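Local coordinates for beta-N-acetylglucosaminidase-like protein Glycoside hydrolase family 20 (Flavobacterium johnsoniae, PDB 6YHH) that probably removes terminal N-acetylhexosamine units from chitin fragments, as a chitobiase of glycoside hydrolase family 20, at residues P72-E75 against L76-N79; A590-F593 against N594-A598; L619-K622 against L623-S627. All blocks are in the same frame, centred on the assembly; numbering follows the deposited sequence.

Contact 1 of 3, residues P72-E75 against L76-N79; sequences PNAE and LQIN
Between Ala74 and Gln77 the chain turns from a loop into a strand: Ala74 is extended, Glu75 takes helix-like torsions, and from Leu76 to Asn79 the residues have beta values. This bend sets the backbone oxygen of Ala74 facing the side chain of Gln77, three residues later. The carboxamide nitrogen NE2 of Gln77 donates to Ala74 O at 3.0 Å, with an N-H...O angle of 160°. The oxygen lies close to the plane of the carboxamide, while NE2 meets the carbonyl well off its C=O direction, at a C=O...N angle of 117°. NE2 of Gln77 also lies 3.1 Å from Pro72 O, and the methyl CB of Ala74 packs 3.7 Å from NE2. A bend at chi2 (-71°) of Gln77 curls the chain back over the loop instead of letting it run straight out from the strand.

Segment 76-79 begins strand 76-80, which lies between the parallel strands 31-35 and 102-107 in the mixed sheet of the non-catalytic domain 2 of family 20 enzymes. Both polar atoms of the Gln77 carboxamide are engaged, because OE1 accepts from Asn32 ND2 on strand 31-35, which fixes the flip of the amide. Ala74 O has a second donor in Lys102 NZ. Beyond CG the chain of Glu75 is extended, and OE2 accepts a hydrogen bond from Asn28 ND2. On the buried side, Leu76 packs against Ile103 and against Leu120 of helix 110-123.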
ATOM      1  N   PRO A  72      14.745 -33.572   7.439  1.00 26.79           N
ATOM      2  CA  PRO A  72      16.065 -33.802   6.868  1.00 28.44           C
ATOM      3  C   PRO A  72      16.074 -34.379   5.462  1.00 24.64           C
ATOM      4  O   PRO A  72      17.106 -34.281   4.777  1.00 26.20           O
ATOM      5  CB  PRO A  72      16.725 -34.707   7.951  1.00 32.13           C
ATOM      6  CG  PRO A  72      16.182 -34.060   9.214  1.00 31.10           C
ATOM      7  CD  PRO A  72      14.703 -33.984   8.868  1.00 30.39           C
ATOM      8  N   ASN A  73      14.974 -34.950   5.021  1.00 23.29           N
ATOM      9  CA  ASN A  73      14.873 -35.402   3.616  1.00 25.50           C
ATOM     10  C   ASN A  73      14.108 -34.464   2.715  1.00 21.66           C
ATOM     11  O   ASN A  73      13.653 -34.871   1.670  1.00 20.86           O
ATOM     12  CB  ASN A  73      14.146 -36.725   3.539  1.00 28.92           C
ATOM     13  CG  ASN A  73      14.839 -37.775   4.341  1.00 31.45           C
ATOM     14  OD1 ASN A  73      16.072 -37.921   4.262  1.00 32.74           O
ATOM     15  ND2 ASN A  73      14.085 -38.459   5.172  1.00 34.80           N
ATOM     16  N   ALA A  74      13.926 -33.209   3.149  1.00 17.76           N
ATOM     17  CA  ALA A  74      13.243 -32.225   2.321  1.00 16.10           C
ATOM     18  C   ALA A  74      13.827 -32.070   0.926  1.00 14.69           C
ATOM     19  O   ALA A  74      15.069 -32.168   0.730  1.00 15.00           O
ATOM     20  CB  ALA A  74      13.299 -30.882   3.035  1.00 16.86           C
ATOM     21  N   GLU A  75      12.983 -31.744  -0.046  1.00 14.51           N
ATOM     22  CA  GLU A  75      13.419 -31.516  -1.432  1.00 13.66           C
ATOM     23  C   GLU A  75      14.351 -30.330  -1.581  1.00 15.08           C
ATOM     24  O   GLU A  75      15.145 -30.316  -2.500  1.00 15.38           O
ATOM     25  CB  GLU A  75      12.244 -31.441  -2.391  1.00 14.85           C
ATOM     26  CG  GLU A  75      11.609 -32.788  -2.663  1.00 15.26           C
ATOM     27  CD  GLU A  75      10.245 -32.692  -3.317  1.00 18.93           C
ATOM     28  OE1 GLU A  75       9.665 -31.536  -3.420  1.00 16.35           O
ATOM     29  OE2 GLU A  75       9.741 -33.778  -3.738  1.00 19.33           O
ATOM     30  N   LEU A  76      14.198 -29.329  -0.727  1.00 13.24           N
ATOM     31  CA  LEU A  76      15.107 -28.156  -0.701  1.00 12.12           C
ATOM     32  C   LEU A  76      15.892 -28.148   0.564  1.00 12.76           C
ATOM     33  O   LEU A  76      15.349 -28.033   1.688  1.00 12.94           O
ATOM     34  CB  LEU A  76      14.339 -26.788  -0.882  1.00 12.43           C
ATOM     35  CG  LEU A  76      15.248 -25.543  -0.752  1.00 12.10           C
ATOM     36  CD1 LEU A  76      16.326 -25.386  -1.817  1.00 14.07           C
ATOM     37  CD2 LEU A  76      14.338 -24.330  -0.765  1.00 13.28           C
ATOM     38  N   GLN A  77      17.212 -28.270   0.414  1.00 13.46           N
ATOM     39  CA  GLN A  77      18.185 -28.239   1.544  1.00 13.92           C
ATOM     40  C   GLN A  77      19.008 -27.005   1.446  1.00 13.89           C
ATOM     41  O   GLN A  77      19.513 -26.703   0.358  1.00 15.61           O
ATOM     42  CB  GLN A  77      19.165 -29.416   1.432  1.00 16.32           C
ATOM     43  CG  GLN A  77      18.497 -30.742   1.567  1.00 19.54           C
ATOM     44  CD  GLN A  77      18.040 -30.993   2.995  1.00 18.62           C
ATOM     45  OE1 GLN A  77      18.677 -30.538   3.980  1.00 17.65           O
ATOM     46  NE2 GLN A  77      16.887 -31.720   3.121  1.00 23.27           N
ATOM     47  N   ILE A  78      19.103 -26.307   2.563  1.00 14.13           N
ATOM     48  CA  ILE A  78      19.827 -25.106   2.692  1.00 14.61           C
ATOM     49  C   ILE A  78      20.859 -25.310   3.809  1.00 15.42           C
ATOM     50  O   ILE A  78      20.500 -25.456   4.964  1.00 17.03           O
ATOM     51  CB  ILE A  78      18.900 -23.939   3.061  1.00 14.73           C
ATOM     52  CG1 ILE A  78      17.735 -23.800   2.059  1.00 17.67           C
ATOM     53  CG2 ILE A  78      19.698 -22.679   3.189  1.00 15.08           C
ATOM     54  CD1 ILE A  78      16.731 -22.816   2.560  1.00 17.85           C
ATOM     55  N   ASN A  79      22.140 -25.253   3.418  1.00 15.65           N
ATOM     56  CA  ASN A  79      23.263 -25.486   4.351  1.00 17.10           C
ATOM     57  C   ASN A  79      24.071 -24.183   4.443  1.00 15.71           C
ATOM     58  O   ASN A  79      24.500 -23.648   3.403  1.00 15.81           O
ATOM     59  CB  ASN A  79      24.204 -26.546   3.843  1.00 20.21           C
ATOM     60  CG  ASN A  79      23.526 -27.854   3.482  1.00 28.50           C
ATOM     61  OD1 ASN A  79      23.626 -28.356   2.330  1.00 37.14           O
ATOM     62  ND2 ASN A  79      22.842 -28.435   4.453  1.00 30.14           N
TER

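Contact 2 of 3, residues A590-F593 against N594-A598; sequences AAFF and NKWIA
Trp596 lies one helical turn beyond Phe592, and the contacts between their side chains are apolar. CB of Phe592 stands over the six-membered ring of Trp596 as a CH-pi contact, 3.9 Å from its centroid and 14° off the normal. The two rings meet obliquely, with planes at 48°, and CD1 of Phe592 comes to 3.8 Å from Trp596 CZ2. Phe593 touches the indole at another point, its CD1 3.9 Å from CZ3. In Trp596 CG is turned anti to the carbonyl carbon (chi1 -61°), which lays the indole back along the preceding turn, with Phe592 O over one face.

Backbone hydrogen bonds follow the i to i+4 pattern of an alpha-helix, here the middle of helix 583-607 in the helical C-terminal part of the chain. Trp596 N donates to Phe592 O at 2.9 Å and Ile597 N to Phe593 O at 3.0 Å. Phe570 of helix 565-579 meets both Phe592 and Trp596 edge-to-face, and Phe593 packs on helices 617-634 and 665-671.

The ionic contact is to a neighbouring helix: the fully extended chain of Lys595 carries NZ to a salt bridge with Asp566 of helix 565-579.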
ATOM      1  N   ALA A 590       3.047   1.591 -39.464  1.00 12.99           N
ATOM      2  CA  ALA A 590       1.731   2.145 -39.643  1.00 12.81           C
ATOM      3  C   ALA A 590       0.782   1.770 -38.473  1.00 12.54           C
ATOM      4  O   ALA A 590      -0.095   2.582 -38.152  1.00 13.86           O
ATOM      5  CB  ALA A 590       1.148   1.656 -40.979  1.00 14.51           C
ATOM      6  N   ALA A 591       0.929   0.559 -37.887  1.00 12.17           N
ATOM      7  CA  ALA A 591       0.077   0.114 -36.815  1.00 12.18           C
ATOM      8  C   ALA A 591       0.135   1.115 -35.624  1.00 12.12           C
ATOM      9  O   ALA A 591      -0.888   1.338 -34.960  1.00 12.13           O
ATOM     10  CB  ALA A 591       0.450  -1.264 -36.325  1.00 13.92           C
ATOM     11  N   PHE A 592       1.300   1.713 -35.414  1.00 11.34           N
ATOM     12  CA  PHE A 592       1.446   2.680 -34.273  1.00 12.20           C
ATOM     13  C   PHE A 592       0.697   3.930 -34.584  1.00 12.18           C
ATOM     14  O   PHE A 592       0.020   4.480 -33.730  1.00 10.53           O
ATOM     15  CB  PHE A 592       2.932   3.012 -34.026  1.00 11.47           C
ATOM     16  CG  PHE A 592       3.655   1.911 -33.324  1.00 12.98           C
ATOM     17  CD1 PHE A 592       3.632   1.793 -31.898  1.00 13.66           C
ATOM     18  CD2 PHE A 592       4.371   0.972 -34.045  1.00 14.22           C
ATOM     19  CE1 PHE A 592       4.358   0.763 -31.269  1.00 15.65           C
ATOM     20  CE2 PHE A 592       5.036  -0.051 -33.427  1.00 14.10           C
ATOM     21  CZ  PHE A 592       5.021  -0.181 -32.038  1.00 14.23           C
ATOM     22  N   PHE A 593       0.768   4.380 -35.831  1.00 12.08           N
ATOM     23  CA  PHE A 593       0.009   5.569 -36.206  1.00 12.37           C
ATOM     24  C   PHE A 593      -1.488   5.373 -36.073  1.00 12.57           C
ATOM     25  O   PHE A 593      -2.213   6.253 -35.534  1.00 11.78           O
ATOM     26  CB  PHE A 593       0.337   5.988 -37.646  1.00 13.56           C
ATOM     27  CG  PHE A 593       1.780   6.290 -37.878  1.00 12.75           C
ATOM     28  CD1 PHE A 593       2.564   6.934 -36.898  1.00 12.10           C
ATOM     29  CD2 PHE A 593       2.355   6.054 -39.100  1.00 13.04           C
ATOM     30  CE1 PHE A 593       3.900   7.187 -37.118  1.00 12.41           C
ATOM     31  CE2 PHE A 593       3.693   6.320 -39.315  1.00 11.98           C
ATOM     32  CZ  PHE A 593       4.451   6.885 -38.340  1.00 13.64           C
ATOM     33  N   ASN A 594      -2.020   4.236 -36.528  1.00 11.65           N
ATOM     34  CA  ASN A 594      -3.428   3.983 -36.357  1.00 13.30           C
ATOM     35  C   ASN A 594      -3.774   3.907 -34.841  1.00 12.26           C
ATOM     36  O   ASN A 594      -4.829   4.428 -34.387  1.00 11.97           O
ATOM     37  CB  ASN A 594      -3.834   2.710 -37.057  1.00 15.33           C
ATOM     38  CG  ASN A 594      -3.820   2.857 -38.541  1.00 17.87           C
ATOM     39  OD1 ASN A 594      -3.283   1.996 -39.287  1.00 23.88           O
ATOM     40  ND2 ASN A 594      -4.378   3.864 -38.987  1.00 16.81           N
ATOM     41  N   LYS A 595      -2.900   3.315 -34.049  1.00 11.24           N
ATOM     42  CA  LYS A 595      -3.134   3.227 -32.626  1.00 11.81           C
ATOM     43  C   LYS A 595      -3.193   4.611 -31.978  1.00 10.99           C
ATOM     44  O   LYS A 595      -4.136   4.882 -31.166  1.00 10.80           O
ATOM     45  CB  LYS A 595      -2.011   2.415 -31.925  1.00 13.70           C
ATOM     46  CG  LYS A 595      -2.260   2.289 -30.437  1.00 16.19           C
ATOM     47  CD  LYS A 595      -1.219   1.423 -29.729  1.00 20.38           C
ATOM     48  CE  LYS A 595      -1.611   1.229 -28.253  1.00 23.65           C
ATOM     49  NZ  LYS A 595      -0.681   0.242 -27.622  1.00 28.14           N
ATOM     50  N   TRP A 596      -2.249   5.481 -32.316  1.00 11.27           N
ATOM     51  CA  TRP A 596      -2.215   6.819 -31.699  1.00 10.89           C
ATOM     52  C   TRP A 596      -3.400   7.692 -32.081  1.00  9.88           C
ATOM     53  O   TRP A 596      -3.861   8.565 -31.334  1.00  9.88           O
ATOM     54  CB  TRP A 596      -0.895   7.468 -31.971  1.00 10.82           C
ATOM     55  CG  TRP A 596       0.248   6.631 -31.359  1.00 10.54           C
ATOM     56  CD1 TRP A 596       0.241   5.849 -30.219  1.00 11.79           C
ATOM     57  CD2 TRP A 596       1.583   6.580 -31.850  1.00 10.19           C
ATOM     58  NE1 TRP A 596       1.485   5.295 -30.010  1.00 11.97           N
ATOM     59  CE2 TRP A 596       2.328   5.754 -30.977  1.00 11.60           C
ATOM     60  CE3 TRP A 596       2.231   7.196 -32.885  1.00  9.98           C
ATOM     61  CZ2 TRP A 596       3.699   5.496 -31.182  1.00 11.54           C
ATOM     62  CZ3 TRP A 596       3.547   6.936 -33.101  1.00 10.42           C
ATOM     63  CH2 TRP A 596       4.271   6.085 -32.241  1.00 10.64           C
ATOM     64  N   ILE A 597      -3.852   7.542 -33.345  1.00  9.90           N
ATOM     65  CA  ILE A 597      -5.094   8.203 -33.766  1.00 10.20           C
ATOM     66  C   ILE A 597      -6.240   7.760 -32.883  1.00  9.83           C
ATOM     67  O   ILE A 597      -7.049   8.580 -32.418  1.00 10.95           O
ATOM     68  CB  ILE A 597      -5.306   7.941 -35.244  1.00 11.45           C
ATOM     69  CG1 ILE A 597      -4.239   8.693 -36.048  1.00 11.90           C
ATOM     70  CG2 ILE A 597      -6.725   8.337 -35.634  1.00 13.08           C
ATOM     71  CD1 ILE A 597      -4.134   8.237 -37.503  1.00 13.66           C
ATOM     72  N   ALA A 598      -6.341   6.456 -32.618  1.00 10.11           N
ATOM     73  CA  ALA A 598      -7.407   5.966 -31.788  1.00 10.14           C
ATOM     74  C   ALA A 598      -7.268   6.461 -30.335  1.00  9.96           C
ATOM     75  O   ALA A 598      -8.280   6.750 -29.634  1.00  9.75           O
ATOM     76  CB  ALA A 598      -7.508   4.437 -31.855  1.00 11.66           C
TER

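Contact 3 of 3, residues L619-K622 against L623-S627; sequences LSKK and LSDAS
The side chain of Lys621 leaves its helix with CG beside the carbonyl carbon (chi1 168°) and runs extended until chi4, where a turn of 53° swings NZ back toward Asp625, one turn further along. Asp625 answers with CG anti to its carbonyl carbon (chi1 -70°), which brings the carboxylate over Lys621 O. The two groups close an i to i+4 salt bridge: Lys621 NZ to Asp625 OD2 is 3.0 Å, reached through the syn lone pair of OD2, on the side of the other carboxylate oxygen. A second, weak bond runs from NZ to OD1 at 3.2 Å, so the ammonium group straddles both oxygens. The lysine chain crosses the acid at a slant, CG of Lys621 coming to 3.6 Å from Asp625 OD2.

Beneath the bridge, the backbone repeats the same spacing. Asp625 N donates to Lys621 O at 2.7 Å, so this residue pair is joined through main chain and side chains alike. Leu623 N to Leu619 O and Ser624 N to Ser620 O, each 3.0 Å, continue the alpha-helical pattern. Further on, Leu623 O accepts two bonds from a single residue, Ser627: OG at 2.7 Å and N at 2.8 Å approach from opposite faces of the carbonyl plane. This ties the buried hydroxyl to the backbone.

Lys622 NZ bonds to His657, and Ser620 OG to Asn600 of helix 583-607. The charged pair occupies the more exposed flank of helix 617-634; on the buried flank, Leu619 and Leu623 pack on Phe528 of helix 523-529 and on Leu662 of strand 660-662, while Leu623 and Ser627 rest against Trp596 of helix 583-607.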
ATOM      1  N   LEU A 619      -0.932  17.485 -26.595  1.00  9.56           N
ATOM      2  CA  LEU A 619       0.151  16.622 -26.896  1.00  9.53           C
ATOM      3  C   LEU A 619      -0.354  15.419 -27.714  1.00  8.85           C
ATOM      4  O   LEU A 619       0.248  15.008 -28.738  1.00 10.25           O
ATOM      5  CB  LEU A 619       0.868  16.144 -25.592  1.00 11.08           C
ATOM      6  CG  LEU A 619       2.234  15.470 -25.817  1.00 12.18           C
ATOM      7  CD1 LEU A 619       3.245  16.391 -26.428  1.00 13.10           C
ATOM      8  CD2 LEU A 619       2.824  14.896 -24.481  1.00 11.54           C
ATOM      9  N   SER A 620      -1.500  14.885 -27.336  1.00  9.39           N
ATOM     10  CA  SER A 620      -2.069  13.738 -28.038  1.00  9.55           C
ATOM     11  C   SER A 620      -2.575  14.208 -29.398  1.00 10.93           C
ATOM     12  O   SER A 620      -2.481  13.480 -30.369  1.00 11.04           O
ATOM     13  CB  SER A 620      -3.148  13.010 -27.243  1.00 10.58           C
ATOM     14  OG  SER A 620      -4.328  13.838 -26.936  1.00 13.76           O
ATOM     15  N   LYS A 621      -3.030  15.471 -29.497  1.00 10.73           N
ATOM     16  CA  LYS A 621      -3.438  16.005 -30.810  1.00 11.66           C
ATOM     17  C   LYS A 621      -2.241  16.161 -31.700  1.00 11.71           C
ATOM     18  O   LYS A 621      -2.253  15.731 -32.887  1.00 11.74           O
ATOM     19  CB  LYS A 621      -4.154  17.322 -30.659  1.00 14.89           C
ATOM     20  CG  LYS A 621      -4.315  18.004 -32.011  1.00 16.86           C
ATOM     21  CD  LYS A 621      -5.192  19.216 -31.962  1.00 20.92           C
ATOM     22  CE  LYS A 621      -5.216  19.944 -33.322  1.00 20.69           C
ATOM     23  NZ  LYS A 621      -5.576  19.055 -34.436  1.00 21.03           N
ATOM     24  N   LYS A 622      -1.116  16.686 -31.187  1.00 11.15           N
ATOM     25  CA  LYS A 622       0.094  16.778 -31.973  1.00 12.21           C
ATOM     26  C   LYS A 622       0.588  15.440 -32.522  1.00 11.33           C
ATOM     27  O   LYS A 622       0.978  15.296 -33.725  1.00 11.46           O
ATOM     28  CB  LYS A 622       1.186  17.521 -31.209  1.00 11.48           C
ATOM     29  CG  LYS A 622       0.909  18.989 -31.012  1.00 12.02           C
ATOM     30  CD  LYS A 622       1.719  19.664 -29.896  1.00 12.82           C
ATOM     31  CE  LYS A 622       1.205  21.125 -29.810  1.00 15.53           C
ATOM     32  NZ  LYS A 622       1.968  22.025 -28.905  1.00 20.37           N
ATOM     33  N   LEU A 623       0.528  14.395 -31.684  1.00 10.61           N
ATOM     34  CA  LEU A 623       0.914  13.066 -32.148  1.00 10.67           C
ATOM     35  C   LEU A 623      -0.075  12.485 -33.192  1.00 10.30           C
ATOM     36  O   LEU A 623       0.353  11.850 -34.191  1.00 11.75           O
ATOM     37  CB  LEU A 623       1.025  12.104 -30.931  1.00 10.40           C
ATOM     38  CG  LEU A 623       1.483  10.737 -31.222  1.00  9.68           C
ATOM     39  CD1 LEU A 623       2.852  10.730 -31.885  1.00 10.49           C
ATOM     40  CD2 LEU A 623       1.446   9.836 -29.960  1.00 10.35           C
ATOM     41  N   SER A 624      -1.380  12.689 -32.996  1.00 10.33           N
ATOM     42  CA  SER A 624      -2.431  12.223 -33.881  1.00 11.84           C
ATOM     43  C   SER A 624      -2.267  12.920 -35.189  1.00 12.30           C
ATOM     44  O   SER A 624      -2.343  12.265 -36.254  1.00 12.60           O
ATOM     45  CB  SER A 624      -3.821  12.516 -33.300  1.00 12.87           C
ATOM     46  OG  SER A 624      -4.821  12.093 -34.280  1.00 14.35           O
ATOM     47  N   ASP A 625      -2.035  14.208 -35.141  1.00 11.95           N
ATOM     48  CA  ASP A 625      -1.837  14.968 -36.437  1.00 13.04           C
ATOM     49  C   ASP A 625      -0.665  14.440 -37.210  1.00 13.54           C
ATOM     50  O   ASP A 625      -0.776  14.219 -38.431  1.00 15.36           O
ATOM     51  CB  ASP A 625      -1.690  16.471 -36.210  1.00 13.50           C
ATOM     52  CG  ASP A 625      -2.967  17.154 -35.776  1.00 13.27           C
ATOM     53  OD1 ASP A 625      -4.083  16.629 -35.837  1.00 14.12           O
ATOM     54  OD2 ASP A 625      -2.865  18.288 -35.329  1.00 16.60           O
ATOM     55  N   ALA A 626       0.488  14.258 -36.564  1.00 13.02           N
ATOM     56  CA  ALA A 626       1.659  13.692 -37.219  1.00 13.38           C
ATOM     57  C   ALA A 626       1.359  12.286 -37.750  1.00 15.17           C
ATOM     58  O   ALA A 626       1.781  11.935 -38.881  1.00 14.65           O
ATOM     59  CB  ALA A 626       2.861  13.713 -36.310  1.00 14.65           C
ATOM     60  N   SER A 627       0.668  11.470 -36.946  1.00 13.39           N
ATOM     61  CA  SER A 627       0.324  10.085 -37.326  1.00 13.07           C
ATOM     62  C   SER A 627      -0.514  10.068 -38.616  1.00 15.16           C
ATOM     63  O   SER A 627      -0.224   9.274 -39.532  1.00 16.56           O
ATOM     64  CB  SER A 627      -0.387   9.390 -36.184  1.00 12.89           C
ATOM     65  OG  SER A 627       0.467   9.245 -35.050  1.00 11.81           O
TER

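Contacts 2 and 3 lie on consecutive helices, 583-607 and 617-634, with centres about 10 Å apart, and they touch directly: Trp596 CG meets Leu623 CD2 at 3.7 Å, and Trp596 CE3 meets Ser627 OG at 3.5 Å. Contact 1 is remote, its nearest atoms about 39 Å from contact 2 and about 47 Å from contact 3, in the domain 2 sheet. Both helical contacts combine i to i+4 backbone bonds with side-chain pairing, aromatic and partly buried in contact 2, ionic on the outer flank of the mostly buried contact 3. Contact 1, partly buried, instead relies on a side-chain amide gripping a loop carbonyl oxygen where a strand begins.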